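Long-range contacts in glyoxylate reductase (Paecilomyces sp. J18, PDB 3WNV), which catalyses the reduction of glyoxylate, probably to glycolate with a nicotinamide cofactor, as a fungal member of the D-isomer-specific 2-hydroxyacid dehydrogenase family: residues 51-56 with 79-84; 4-9 with 24-29; 157-162 with 178-183; 111-116 with 166-171; 235-240 with 260-265. All coordinates share one frame; numbering follows the deposited sequence.

Contact 1 (51-56 with 79-84)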
# COMPACT_ATOMS: atom_id res chain seq x y z
N VAL A 51 -5.69 14.15 -24.97
CA VAL A 51 -6.01 13.53 -23.67
C VAL A 51 -5.76 14.51 -22.53
O VAL A 51 -4.62 14.92 -22.32
CB VAL A 51 -5.17 12.29 -23.45
CG1 VAL A 51 -5.36 11.76 -22.00
CG2 VAL A 51 -5.54 11.22 -24.49
N ILE A 52 -6.80 14.88 -21.79
CA ILE A 52 -6.66 15.82 -20.66
C ILE A 52 -6.47 15.08 -19.35
O ILE A 52 -5.87 15.61 -18.40
CB ILE A 52 -7.89 16.78 -20.56
CG1 ILE A 52 -7.71 17.82 -19.44
CG2 ILE A 52 -9.17 16.02 -20.31
CD1 ILE A 52 -8.85 18.84 -19.41
N ALA A 53 -6.96 13.85 -19.27
CA ALA A 53 -6.88 13.11 -18.01
C ALA A 53 -6.63 11.64 -18.24
O ALA A 53 -7.13 11.07 -19.20
CB ALA A 53 -8.14 13.29 -17.22
N ILE A 54 -5.94 11.00 -17.29
CA ILE A 54 -5.55 9.61 -17.45
C ILE A 54 -5.99 8.88 -16.20
O ILE A 54 -5.71 9.34 -15.09
CB ILE A 54 -4.02 9.48 -17.55
CG1 ILE A 54 -3.53 9.93 -18.93
CG2 ILE A 54 -3.58 8.02 -17.28
CD1 ILE A 54 -1.97 10.00 -18.99
N TYR A 55 -6.64 7.73 -16.37
CA TYR A 55 -6.91 6.84 -15.25
C TYR A 55 -5.83 5.79 -15.26
O TYR A 55 -5.61 5.17 -16.30
CB TYR A 55 -8.27 6.12 -15.50
CG TYR A 55 -8.65 5.08 -14.43
CD1 TYR A 55 -7.92 3.90 -14.27
CD2 TYR A 55 -9.77 5.27 -13.64
CE1 TYR A 55 -8.28 2.93 -13.28
CE2 TYR A 55 -10.15 4.33 -12.67
CZ TYR A 55 -9.39 3.17 -12.49
OH TYR A 55 -9.78 2.25 -11.55
N ARG A 56 -5.17 5.54 -14.11
CA ARG A 56 -4.24 4.43 -14.06
C ARG A 56 -4.33 3.79 -12.70
O ARG A 56 -4.97 4.34 -11.78
CB ARG A 56 -2.79 4.90 -14.33
CG ARG A 56 -2.18 5.74 -13.21
CD ARG A 56 -0.73 6.07 -13.51
NE ARG A 56 0.13 4.86 -13.58
CZ ARG A 56 0.75 4.32 -12.51
NH1 ARG A 56 0.58 4.82 -11.29
NH2 ARG A 56 1.55 3.26 -12.68
N VAL A 79 -2.10 16.70 -21.25
CA VAL A 79 -2.44 16.00 -19.99
C VAL A 79 -2.40 16.93 -18.79
O VAL A 79 -1.38 17.60 -18.55
CB VAL A 79 -1.51 14.84 -19.74
CG1 VAL A 79 -1.86 14.14 -18.39
CG2 VAL A 79 -1.54 13.86 -20.91
N LYS A 80 -3.51 17.02 -18.08
CA LYS A 80 -3.58 17.91 -16.92
C LYS A 80 -3.82 17.17 -15.62
O LYS A 80 -3.61 17.74 -14.57
CB LYS A 80 -4.59 19.04 -17.12
CG LYS A 80 -4.21 19.90 -18.33
CD LYS A 80 -4.53 21.38 -18.14
CE LYS A 80 -5.99 21.62 -17.78
NZ LYS A 80 -6.45 23.00 -18.14
N TYR A 81 -4.25 15.92 -15.70
CA TYR A 81 -4.65 15.12 -14.55
C TYR A 81 -4.22 13.68 -14.72
O TYR A 81 -4.33 13.10 -15.81
CB TYR A 81 -6.17 15.13 -14.36
CG TYR A 81 -6.71 16.51 -14.18
CD1 TYR A 81 -6.68 17.14 -12.93
CD2 TYR A 81 -7.22 17.21 -15.25
CE1 TYR A 81 -7.14 18.44 -12.78
CE2 TYR A 81 -7.70 18.50 -15.11
CZ TYR A 81 -7.66 19.10 -13.87
OH TYR A 81 -8.13 20.38 -13.73
N ILE A 82 -3.77 13.07 -13.63
CA ILE A 82 -3.61 11.63 -13.60
C ILE A 82 -4.31 11.19 -12.36
O ILE A 82 -3.98 11.62 -11.25
CB ILE A 82 -2.14 11.21 -13.49
CG1 ILE A 82 -1.40 11.60 -14.75
CG2 ILE A 82 -2.01 9.67 -13.29
CD1 ILE A 82 0.13 11.48 -14.54
N CYS A 83 -5.31 10.35 -12.55
CA CYS A 83 -6.12 9.87 -11.45
C CYS A 83 -5.75 8.42 -11.21
O CYS A 83 -6.01 7.55 -12.04
CB CYS A 83 -7.60 10.06 -11.78
SG CYS A 83 -8.01 11.85 -12.02
N HIS A 84 -5.11 8.18 -10.07
CA HIS A 84 -4.47 6.93 -9.75
C HIS A 84 -5.27 6.08 -8.75
O HIS A 84 -5.76 6.58 -7.73
CB HIS A 84 -3.07 7.26 -9.14
CG HIS A 84 -2.33 6.05 -8.60
ND1 HIS A 84 -1.65 5.17 -9.42
CD2 HIS A 84 -2.20 5.59 -7.34
CE1 HIS A 84 -1.08 4.24 -8.65
NE2 HIS A 84 -1.42 4.46 -7.39
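With CG of Arg56 set between its backbone N and carbonyl carbon (chi1 71°) and CG of His84 anti to its own N (chi1 173°), the two side chains converge on one face of the sheet. Arg56 NH1 comes within 2.9 Å of His84 ND1, and the guanidinium lies only 15° from parallel to the imidazole. Each group has a firmer partner elsewhere: NH1 bonds Asn91 OD1, and His84 NE2 bonds Gly88 O. A sulfate ion, probably from the crystallisation liquor, lies about 5 Å from the His84 side chain. CD of Arg56 passes Ile82 CG2 at 3.8 Å. Beneath them the parallel strands 51-56 and 81-84, neighbours in the five-stranded sheet between strands 5-9 and 103-105, exchange backbone bonds, among them Cys83 N to Ile54 O at 2.8 Å and Arg56 N to Cys83 O at 3.0 Å. The other face carries Ala53 CB against Tyr81 CB (3.9 Å), where Leu311 of helix 297-317 packs on Ala53 and Cys83. A leucine in place of Arg56 would probably leave Asn91 OD1 without its donor and the Phe67 ring without its cation-pi partner. The buried positive charge is probably stabilised by Asn91 and the Phe67 ring.

Contact 2 (4-9 with 24-29)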
# COMPACT_ATOMS: atom_id res chain seq x y z
N GLN A 4 -11.62 17.13 -25.98
CA GLN A 4 -10.99 16.52 -24.82
C GLN A 4 -11.20 15.03 -24.74
O GLN A 4 -12.23 14.55 -25.05
CB GLN A 4 -11.52 17.12 -23.55
CG GLN A 4 -11.46 18.59 -23.48
CD GLN A 4 -11.79 19.14 -22.15
OE1 GLN A 4 -12.51 18.56 -21.40
NE2 GLN A 4 -11.24 20.27 -21.86
N ALA A 5 -10.18 14.33 -24.31
CA ALA A 5 -10.23 12.87 -24.17
C ALA A 5 -9.75 12.42 -22.80
O ALA A 5 -8.93 13.11 -22.15
CB ALA A 5 -9.44 12.20 -25.28
N ALA A 6 -10.23 11.27 -22.35
CA ALA A 6 -9.66 10.61 -21.18
C ALA A 6 -9.05 9.26 -21.59
O ALA A 6 -9.60 8.55 -22.43
CB ALA A 6 -10.70 10.40 -20.10
N LEU A 7 -7.92 8.88 -20.99
CA LEU A 7 -7.25 7.65 -21.38
C LEU A 7 -7.17 6.70 -20.20
O LEU A 7 -6.69 7.07 -19.11
CB LEU A 7 -5.84 7.97 -21.89
CG LEU A 7 -4.94 6.76 -22.10
CD1 LEU A 7 -5.48 5.90 -23.25
CD2 LEU A 7 -3.49 7.23 -22.43
N LEU A 8 -7.63 5.48 -20.41
CA LEU A 8 -7.61 4.47 -19.34
C LEU A 8 -6.39 3.57 -19.55
O LEU A 8 -6.25 2.97 -20.62
CB LEU A 8 -8.87 3.61 -19.47
CG LEU A 8 -8.80 2.27 -18.67
CD1 LEU A 8 -8.49 2.43 -17.17
CD2 LEU A 8 -10.11 1.44 -18.84
N ILE A 9 -5.50 3.48 -18.56
CA ILE A 9 -4.36 2.57 -18.63
C ILE A 9 -4.73 1.33 -17.84
O ILE A 9 -5.05 1.42 -16.67
CB ILE A 9 -3.08 3.12 -17.93
CG1 ILE A 9 -2.73 4.56 -18.38
CG2 ILE A 9 -1.90 2.16 -18.21
CD1 ILE A 9 -2.43 4.71 -19.84
N SER A 24 -20.22 11.13 -22.11
CA SER A 24 -21.01 12.33 -22.34
C SER A 24 -20.16 13.59 -22.24
O SER A 24 -20.54 14.64 -22.75
CB SER A 24 -22.18 12.40 -21.35
OG SER A 24 -21.69 12.72 -20.06
N LEU A 25 -19.01 13.49 -21.57
CA LEU A 25 -18.11 14.62 -21.38
C LEU A 25 -16.89 14.59 -22.28
O LEU A 25 -16.43 15.63 -22.71
CB LEU A 25 -17.60 14.66 -19.92
CG LEU A 25 -18.66 14.61 -18.82
CD1 LEU A 25 -18.03 14.50 -17.43
CD2 LEU A 25 -19.57 15.80 -18.90
N VAL A 26 -16.32 13.40 -22.52
CA VAL A 26 -15.04 13.34 -23.24
C VAL A 26 -15.00 12.09 -24.11
O VAL A 26 -15.77 11.17 -23.91
CB VAL A 26 -13.84 13.24 -22.24
CG1 VAL A 26 -13.57 14.57 -21.54
CG2 VAL A 26 -14.06 12.10 -21.23
N THR A 27 -14.06 12.06 -25.05
CA THR A 27 -13.75 10.87 -25.86
C THR A 27 -13.02 9.87 -24.99
O THR A 27 -11.98 10.19 -24.40
CB THR A 27 -12.81 11.26 -27.00
OG1 THR A 27 -13.47 12.19 -27.87
CG2 THR A 27 -12.34 10.01 -27.78
N LEU A 28 -13.54 8.64 -24.85
CA LEU A 28 -12.87 7.66 -24.01
C LEU A 28 -11.89 6.85 -24.86
O LEU A 28 -12.26 6.35 -25.92
CB LEU A 28 -13.89 6.73 -23.30
CG LEU A 28 -14.97 7.44 -22.47
CD1 LEU A 28 -16.00 6.43 -21.92
CD2 LEU A 28 -14.38 8.29 -21.32
N LYS A 29 -10.64 6.77 -24.40
CA LYS A 29 -9.57 6.03 -25.07
C LYS A 29 -9.00 5.01 -24.10
O LYS A 29 -9.03 5.22 -22.89
CB LYS A 29 -8.46 6.97 -25.56
CG LYS A 29 -8.93 7.87 -26.68
CD LYS A 29 -7.78 8.61 -27.33
CE LYS A 29 -8.30 9.66 -28.30
NZ LYS A 29 -9.04 9.07 -29.43
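Val26 meets the start of the first strand with both methyls: CG1 touches Gln4 CB at 3.8 Å, while CG2, on the other branch, reaches Ala6 CB at 3.9 Å. This spread follows from the first torsion of Val26 (chi1 -74°), which places CG1 beside its backbone N and CG2 between N and the carbonyl carbon. On the opposite face Ala5 CB abuts Thr27 CB, again at 3.9 Å. There the aliphatic part of Lys29 lies against two residues, its CB near Leu7 CD1 and its CE 4.1 Å from Ala5 CB. Leu7 CD1 also leans on the carbonyl of Lys29, 3.6 Å from its O. Four backbone hydrogen bonds hold the parallel pair in step; Thr27 N bonds Gln4 O, and Lys29 N donates to Ala6 O (2.9 Å). The two strands belong to a beta-alpha-beta unit, strand 5-9, helix 16-21 and strand 27-31, in which 27-31 forms an outermost strand of a five-stranded parallel sheet. Trp19 of the connecting helix covers the face that bears Ala6 and Leu28, and Ile315 of helix 297-317 packs on Val26. Across strand 5-9, on its far side from Thr27, backbone bonds from Ala5 and Leu7 run to strand 51-57, and Leu7 rests its side chain on Val51.

Contact 3 (157-162 with 178-183)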
# COMPACT_ATOMS: atom_id res chain seq x y z
N LEU A 157 1.04 -2.75 20.82
CA LEU A 157 1.12 -2.55 19.39
C LEU A 157 1.81 -1.22 19.10
O LEU A 157 1.35 -0.14 19.53
CB LEU A 157 -0.29 -2.56 18.73
CG LEU A 157 -0.22 -2.25 17.23
CD1 LEU A 157 0.59 -3.35 16.51
CD2 LEU A 157 -1.62 -2.18 16.60
N GLY A 158 2.93 -1.28 18.39
CA GLY A 158 3.62 -0.07 17.94
C GLY A 158 3.38 0.15 16.45
O GLY A 158 3.45 -0.78 15.63
N ILE A 159 3.05 1.38 16.10
CA ILE A 159 2.70 1.73 14.71
C ILE A 159 3.67 2.83 14.24
O ILE A 159 3.69 3.95 14.77
CB ILE A 159 1.22 2.20 14.59
CG1 ILE A 159 0.24 1.09 15.01
CG2 ILE A 159 0.89 2.71 13.16
CD1 ILE A 159 -1.23 1.54 15.04
N LEU A 160 4.49 2.50 13.26
CA LEU A 160 5.31 3.54 12.63
C LEU A 160 4.55 4.11 11.43
O LEU A 160 4.47 3.46 10.41
CB LEU A 160 6.64 2.94 12.17
CG LEU A 160 7.60 3.89 11.44
CD1 LEU A 160 8.03 4.99 12.39
CD2 LEU A 160 8.77 3.07 10.95
N GLY A 161 4.01 5.33 11.55
CA GLY A 161 3.22 5.93 10.50
C GLY A 161 1.77 5.70 10.84
O GLY A 161 1.12 4.81 10.31
N MET A 162 1.28 6.49 11.78
CA MET A 162 -0.09 6.46 12.21
C MET A 162 -0.85 7.42 11.28
O MET A 162 -0.62 8.63 11.26
CB MET A 162 -0.17 6.92 13.67
CG MET A 162 -1.55 7.26 14.17
SD MET A 162 -2.50 5.75 14.32
CE MET A 162 -1.80 5.07 15.81
N MET A 178 -4.98 -4.74 23.31
CA MET A 178 -3.63 -4.16 23.15
C MET A 178 -3.56 -2.68 23.56
O MET A 178 -4.54 -1.96 23.49
CB MET A 178 -3.14 -4.32 21.71
CG MET A 178 -3.16 -5.76 21.28
SD MET A 178 -2.37 -5.98 19.70
CE MET A 178 -0.64 -6.09 20.16
N ASN A 179 -2.37 -2.26 24.01
CA ASN A 179 -2.05 -0.86 24.25
C ASN A 179 -1.38 -0.35 22.99
O ASN A 179 -0.64 -1.08 22.31
CB ASN A 179 -1.06 -0.74 25.40
CG ASN A 179 -1.59 -1.29 26.67
OD1 ASN A 179 -0.94 -2.09 27.33
ND2 ASN A 179 -2.81 -0.89 27.02
N ILE A 180 -1.63 0.90 22.65
CA ILE A 180 -1.18 1.39 21.33
C ILE A 180 -0.16 2.50 21.49
O ILE A 180 -0.40 3.48 22.21
CB ILE A 180 -2.34 1.93 20.48
CG1 ILE A 180 -3.55 1.01 20.56
CG2 ILE A 180 -1.88 2.18 19.02
CD1 ILE A 180 -3.29 -0.42 19.96
N ILE A 181 0.99 2.35 20.84
CA ILE A 181 1.96 3.45 20.75
C ILE A 181 2.29 3.72 19.29
O ILE A 181 2.12 2.85 18.43
CB ILE A 181 3.27 3.19 21.54
CG1 ILE A 181 3.98 1.93 21.02
CG2 ILE A 181 2.96 3.06 23.03
CD1 ILE A 181 5.38 1.70 21.71
N TYR A 182 2.80 4.91 19.00
CA TYR A 182 3.12 5.23 17.61
C TYR A 182 4.20 6.29 17.50
O TYR A 182 4.43 7.09 18.41
CB TYR A 182 1.88 5.70 16.85
CG TYR A 182 1.57 7.18 17.07
CD1 TYR A 182 0.94 7.62 18.24
CD2 TYR A 182 1.91 8.13 16.11
CE1 TYR A 182 0.67 9.00 18.46
CE2 TYR A 182 1.62 9.50 16.31
CZ TYR A 182 1.00 9.91 17.48
OH TYR A 182 0.72 11.26 17.65
N HIS A 183 4.82 6.31 16.32
CA HIS A 183 5.76 7.37 15.99
C HIS A 183 5.51 7.86 14.57
O HIS A 183 5.49 7.08 13.61
CB HIS A 183 7.21 6.92 16.11
CG HIS A 183 8.18 8.00 15.71
ND1 HIS A 183 8.41 9.11 16.49
CD2 HIS A 183 8.91 8.18 14.58
CE1 HIS A 183 9.28 9.91 15.88
NE2 HIS A 183 9.59 9.37 14.72
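One face of the Tyr182 ring takes the side chain of Met162, whose CG stands 4.0 Å above the plane and is offset toward the rim, while CB comes in to 3.4 Å from CD2. The two side chains run at about a right angle, and bends at chi2 and chi3 turn the Met162 chain back so that CE comes to lie near Tyr182 CB (3.9 Å). Tyr198 adds an edge-to-face contact to this ring, and Tyr182 OH is bonded to Glu193 OE2 and Leu188 N, fixing the ring's far end. On the other face of the sheet the His183 imidazole meets Leu160 CD1 at its edge and in its plane, with ND1 bonded to Val199 O. These residues close the first beta-alpha-beta crossover of a Rossmann-type domain: strand 156-160, helix 164-175 and strand 179-183. Gly161, at positive phi (97°), is probably the first glycine of the GxGxxG dinucleotide-binding turn, and its N donates to His183 O at 3.1 Å. Upstream, Ile181 N bonds Leu157 O (2.8 Å), and Ile159 N bonds Ile181 O. Ile181 CG1 lies 3.7 Å from Gly158 CA. Among the residues facing the helix, Leu157 CB sits between Met178 CE, at 3.8 Å, and Ile180 CD1. Val169 and Ala173 of helix 164-175 cover Leu157 from that side, and Leu204 of helix 201-207 packs on Leu160 and Ile181 from the opposite face.

Contact 4 (111-116 with 166-171)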
# COMPACT_ATOMS: atom_id res chain seq x y z
N VAL A 111 -8.97 2.47 1.22
CA VAL A 111 -8.19 1.25 1.51
C VAL A 111 -8.16 0.91 2.99
O VAL A 111 -7.71 -0.18 3.36
CB VAL A 111 -6.72 1.38 1.02
CG1 VAL A 111 -6.65 1.72 -0.46
CG2 VAL A 111 -6.00 2.43 1.83
N ASN A 112 -8.64 1.80 3.86
CA ASN A 112 -8.31 1.69 5.29
C ASN A 112 -8.86 0.43 5.97
O ASN A 112 -8.12 -0.25 6.70
CB ASN A 112 -8.82 2.92 6.08
CG ASN A 112 -8.06 4.19 5.76
OD1 ASN A 112 -7.11 4.19 4.98
ND2 ASN A 112 -8.49 5.32 6.38
N ASN A 113 -10.14 0.15 5.77
CA ASN A 113 -10.74 -0.98 6.47
C ASN A 113 -10.13 -2.29 6.02
O ASN A 113 -9.69 -3.07 6.86
CB ASN A 113 -12.25 -1.04 6.26
CG ASN A 113 -12.99 -0.05 7.16
OD1 ASN A 113 -12.60 0.17 8.30
ND2 ASN A 113 -14.07 0.53 6.64
N ALA A 114 -10.08 -2.52 4.70
CA ALA A 114 -9.59 -3.82 4.22
C ALA A 114 -8.16 -4.10 4.63
O ALA A 114 -7.84 -5.23 5.06
CB ALA A 114 -9.71 -3.88 2.70
N THR A 115 -7.29 -3.10 4.47
CA THR A 115 -5.88 -3.26 4.81
C THR A 115 -5.72 -3.57 6.28
O THR A 115 -4.96 -4.44 6.64
CB THR A 115 -5.10 -2.01 4.52
OG1 THR A 115 -5.21 -1.71 3.11
CG2 THR A 115 -3.62 -2.24 4.85
N ALA A 116 -6.44 -2.83 7.14
CA ALA A 116 -6.40 -3.10 8.57
C ALA A 116 -6.92 -4.48 8.93
O ALA A 116 -6.39 -5.12 9.84
CB ALA A 116 -7.17 -1.98 9.35
N GLY A 166 -3.40 3.12 10.01
CA GLY A 166 -2.97 2.86 11.37
C GLY A 166 -4.06 3.05 12.40
O GLY A 166 -4.13 2.33 13.39
N ARG A 167 -4.91 4.06 12.19
CA ARG A 167 -5.99 4.31 13.12
C ARG A 167 -6.99 3.17 13.13
O ARG A 167 -7.52 2.82 14.19
CB ARG A 167 -6.72 5.63 12.83
CG ARG A 167 -6.11 6.85 13.49
CD ARG A 167 -7.04 8.07 13.28
NE ARG A 167 -7.14 8.46 11.86
CZ ARG A 167 -6.22 9.22 11.26
NH1 ARG A 167 -5.18 9.65 11.95
NH2 ARG A 167 -6.32 9.55 9.97
N GLU A 168 -7.26 2.60 11.95
CA GLU A 168 -8.17 1.46 11.85
C GLU A 168 -7.50 0.20 12.42
O GLU A 168 -8.18 -0.64 13.04
CB GLU A 168 -8.59 1.22 10.41
CG GLU A 168 -9.46 2.29 9.85
CD GLU A 168 -10.83 2.41 10.51
OE1 GLU A 168 -11.29 1.49 11.23
OE2 GLU A 168 -11.48 3.46 10.30
N VAL A 169 -6.20 0.04 12.20
CA VAL A 169 -5.50 -1.08 12.90
C VAL A 169 -5.58 -0.92 14.41
O VAL A 169 -5.91 -1.88 15.14
CB VAL A 169 -4.05 -1.23 12.45
CG1 VAL A 169 -3.34 -2.32 13.27
CG2 VAL A 169 -3.98 -1.60 10.99
N ALA A 170 -5.35 0.31 14.90
CA ALA A 170 -5.38 0.58 16.34
C ALA A 170 -6.75 0.30 16.94
O ALA A 170 -6.84 -0.25 18.04
CB ALA A 170 -4.96 2.02 16.63
N ARG A 171 -7.81 0.70 16.24
CA ARG A 171 -9.18 0.48 16.68
C ARG A 171 -9.43 -1.02 16.86
O ARG A 171 -9.97 -1.48 17.87
CB ARG A 171 -10.17 1.07 15.67
CG ARG A 171 -11.66 0.95 16.06
CD ARG A 171 -12.60 1.53 14.97
NE ARG A 171 -11.94 2.53 14.12
CZ ARG A 171 -11.53 3.75 14.51
NH1 ARG A 171 -11.69 4.14 15.77
NH2 ARG A 171 -10.94 4.57 13.65
O HOH W 1 -10.95 5.16 7.96
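Ala116 presses its CB into the angle between two residues of the facing helix, 3.6 Å from Val169 CG2 and 3.7 Å from Glu168 CB. The small methyl lets the helices 112-116 and 166-171 approach to 8.5 Å between axes, at a crossing angle of -55°. Farther out, Glu168 CG lies on Asn112 CB at 3.9 Å. A bend at chi2 (-66°) folds the carboxylate back over its own helix, where OE1 forms a salt bridge with Arg171 NE (3.1 Å); the guanidinium offers its N-H in plane, but meets OE1 from well above the carboxylate plane. Arg172 makes a second salt bridge to Glu168 OE1 and bonds Asn113 OD1, which probably eases the 3.5 Å approach of these two oxygens. The other oxygen, OE2, accepts from a water that in turn accepts from Asn112 ND2, both at 2.9 Å. Replacing Glu168 by an alanine is likely to leave Arg171 NE and Arg172 without this carboxylate and to break the water link to Asn112. Helix 164-175 is the crossover helix after the Gly-rich turn of the Rossmann-type domain, and helix 112-127 packs across it. The apolar inner half thus gives way to a partly exposed rim where charge and water join the helices.

Contact 5 (235-240 with 260-265)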
# COMPACT_ATOMS: atom_id res chain seq x y z
N ASP A 235 13.68 -8.64 22.19
CA ASP A 235 13.80 -10.07 21.83
C ASP A 235 12.38 -10.67 21.75
O ASP A 235 11.56 -10.44 22.64
CB ASP A 235 14.60 -10.84 22.90
CG ASP A 235 16.08 -10.51 22.89
OD1 ASP A 235 16.58 -9.94 21.89
OD2 ASP A 235 16.77 -10.85 23.87
N GLY A 236 12.08 -11.42 20.68
CA GLY A 236 10.75 -12.00 20.50
C GLY A 236 9.70 -11.07 19.89
O GLY A 236 8.49 -11.38 19.92
N VAL A 237 10.13 -9.94 19.30
CA VAL A 237 9.19 -9.02 18.65
C VAL A 237 8.50 -9.75 17.52
O VAL A 237 9.06 -10.70 16.95
CB VAL A 237 9.95 -7.76 18.08
CG1 VAL A 237 10.96 -8.18 17.00
CG2 VAL A 237 8.99 -6.67 17.60
N VAL A 238 7.27 -9.35 17.21
CA VAL A 238 6.57 -9.80 16.02
C VAL A 238 6.39 -8.57 15.13
O VAL A 238 5.95 -7.50 15.58
CB VAL A 238 5.21 -10.39 16.38
CG1 VAL A 238 4.36 -10.59 15.10
CG2 VAL A 238 5.38 -11.69 17.13
N ILE A 239 6.75 -8.72 13.86
CA ILE A 239 6.66 -7.58 12.92
C ILE A 239 5.56 -7.80 11.90
O ILE A 239 5.50 -8.85 11.28
CB ILE A 239 8.02 -7.32 12.21
CG1 ILE A 239 9.09 -6.89 13.21
CG2 ILE A 239 7.88 -6.28 11.09
CD1 ILE A 239 10.50 -6.97 12.68
N VAL A 240 4.70 -6.79 11.71
CA VAL A 240 3.65 -6.84 10.67
C VAL A 240 3.85 -5.74 9.66
O VAL A 240 4.14 -4.60 10.04
CB VAL A 240 2.27 -6.70 11.32
CG1 VAL A 240 1.15 -6.52 10.27
CG2 VAL A 240 1.96 -7.89 12.24
N GLY A 260 16.54 -15.66 16.08
CA GLY A 260 15.52 -15.73 17.11
C GLY A 260 15.20 -14.36 17.68
O GLY A 260 14.38 -14.24 18.58
N LYS A 261 15.84 -13.32 17.15
CA LYS A 261 15.54 -11.94 17.59
C LYS A 261 14.07 -11.62 17.32
O LYS A 261 13.37 -11.07 18.18
CB LYS A 261 16.41 -10.94 16.82
CG LYS A 261 16.14 -9.49 17.19
CD LYS A 261 16.75 -9.21 18.56
CE LYS A 261 16.14 -7.97 19.18
NZ LYS A 261 16.76 -7.67 20.52
N VAL A 262 13.62 -11.92 16.10
CA VAL A 262 12.23 -11.73 15.72
C VAL A 262 11.53 -13.09 15.84
O VAL A 262 11.98 -14.08 15.24
CB VAL A 262 12.14 -11.17 14.29
CG1 VAL A 262 10.67 -11.12 13.81
CG2 VAL A 262 12.80 -9.76 14.18
N ALA A 263 10.45 -13.15 16.60
CA ALA A 263 9.77 -14.41 16.83
C ALA A 263 8.98 -14.84 15.58
O ALA A 263 8.97 -16.03 15.19
CB ALA A 263 8.86 -14.30 18.05
N SER A 264 8.32 -13.88 14.95
CA SER A 264 7.48 -14.18 13.80
C SER A 264 7.22 -12.91 13.04
O SER A 264 7.47 -11.81 13.55
CB SER A 264 6.16 -14.82 14.21
OG SER A 264 5.46 -15.25 13.04
N VAL A 265 6.72 -13.04 11.82
CA VAL A 265 6.27 -11.89 11.06
C VAL A 265 4.93 -12.19 10.43
O VAL A 265 4.59 -13.34 10.18
CB VAL A 265 7.23 -11.44 9.95
CG1 VAL A 265 8.58 -10.95 10.52
CG2 VAL A 265 7.45 -12.60 8.93
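Val262 CG2 is wedged against two side chains of the neighbouring strand, 3.7 Å from Val237 CG1 and 3.9 Å from Ile239 CD1. Ile239 CB continues this packed face onto Val265 CG1 at 4.0 Å. With chi1 at -64°, Ile239 carries CG1 beside its backbone N, and CD1 extends from there across Val262 at about a right angle. Leu253, Ala256 and Leu257 of helix 250-259 close over these residues, while the other face has Val238 resting on Ala126 and Leu127 of helix 112-127. The backbone pairing is less regular than the packing: Val237 O takes Ala263 N at 2.8 Å, and Ile239 N reaches Ser264 O at 3.2 Å. Between these bonds Ala263 leaves the extended conformation, and the buried Ser264 N has no partner in the model; the Ser264 hydroxyl, by contrast, is bonded to Arg285 O. Toward solvent, the contact is polar and thinly covered. Lys261, bent at chi2, brings NZ to Asp235 OD1 in a salt bridge of 2.7 Å, approaching on the anti side and 32° out of the carboxylate plane. NZ has a second bond, to Met233 O, and Gly236 N donates to Lys261 O at 2.8 Å. Gly260, at positive phi, ends helix 250-259 in a Schellman motif and turns the chain into the next strand. Strand 237-241, helix 250-259 and strand 262-267 thus make a beta-alpha-beta crossover in the parallel sheet of the NAD-binding, Rossmann-type domain.

Along the chain contact 2 comes first, then contact 1; their centres are 9 Å apart, and strands 5-9 and 51-57 lie side by side in the five-stranded parallel sheet. Contacts 3 and 4 follow with alternating segments, and contact 5 comes last. Contacts 3 and 5 lie in the seven-stranded sheet, 16 Å apart between centres, with strand 210-213 between their strand pairs. Contact 4 joins helix 112-127 to helix 164-175, the crossover helix of contact 3, whose side chains it touches. Contacts 1 and 3 are 36 Å apart on opposite sides of the chain's centre. This arrangement fits the family's two-domain architecture, in which cofactor and substrate are probably held in the cleft between domains.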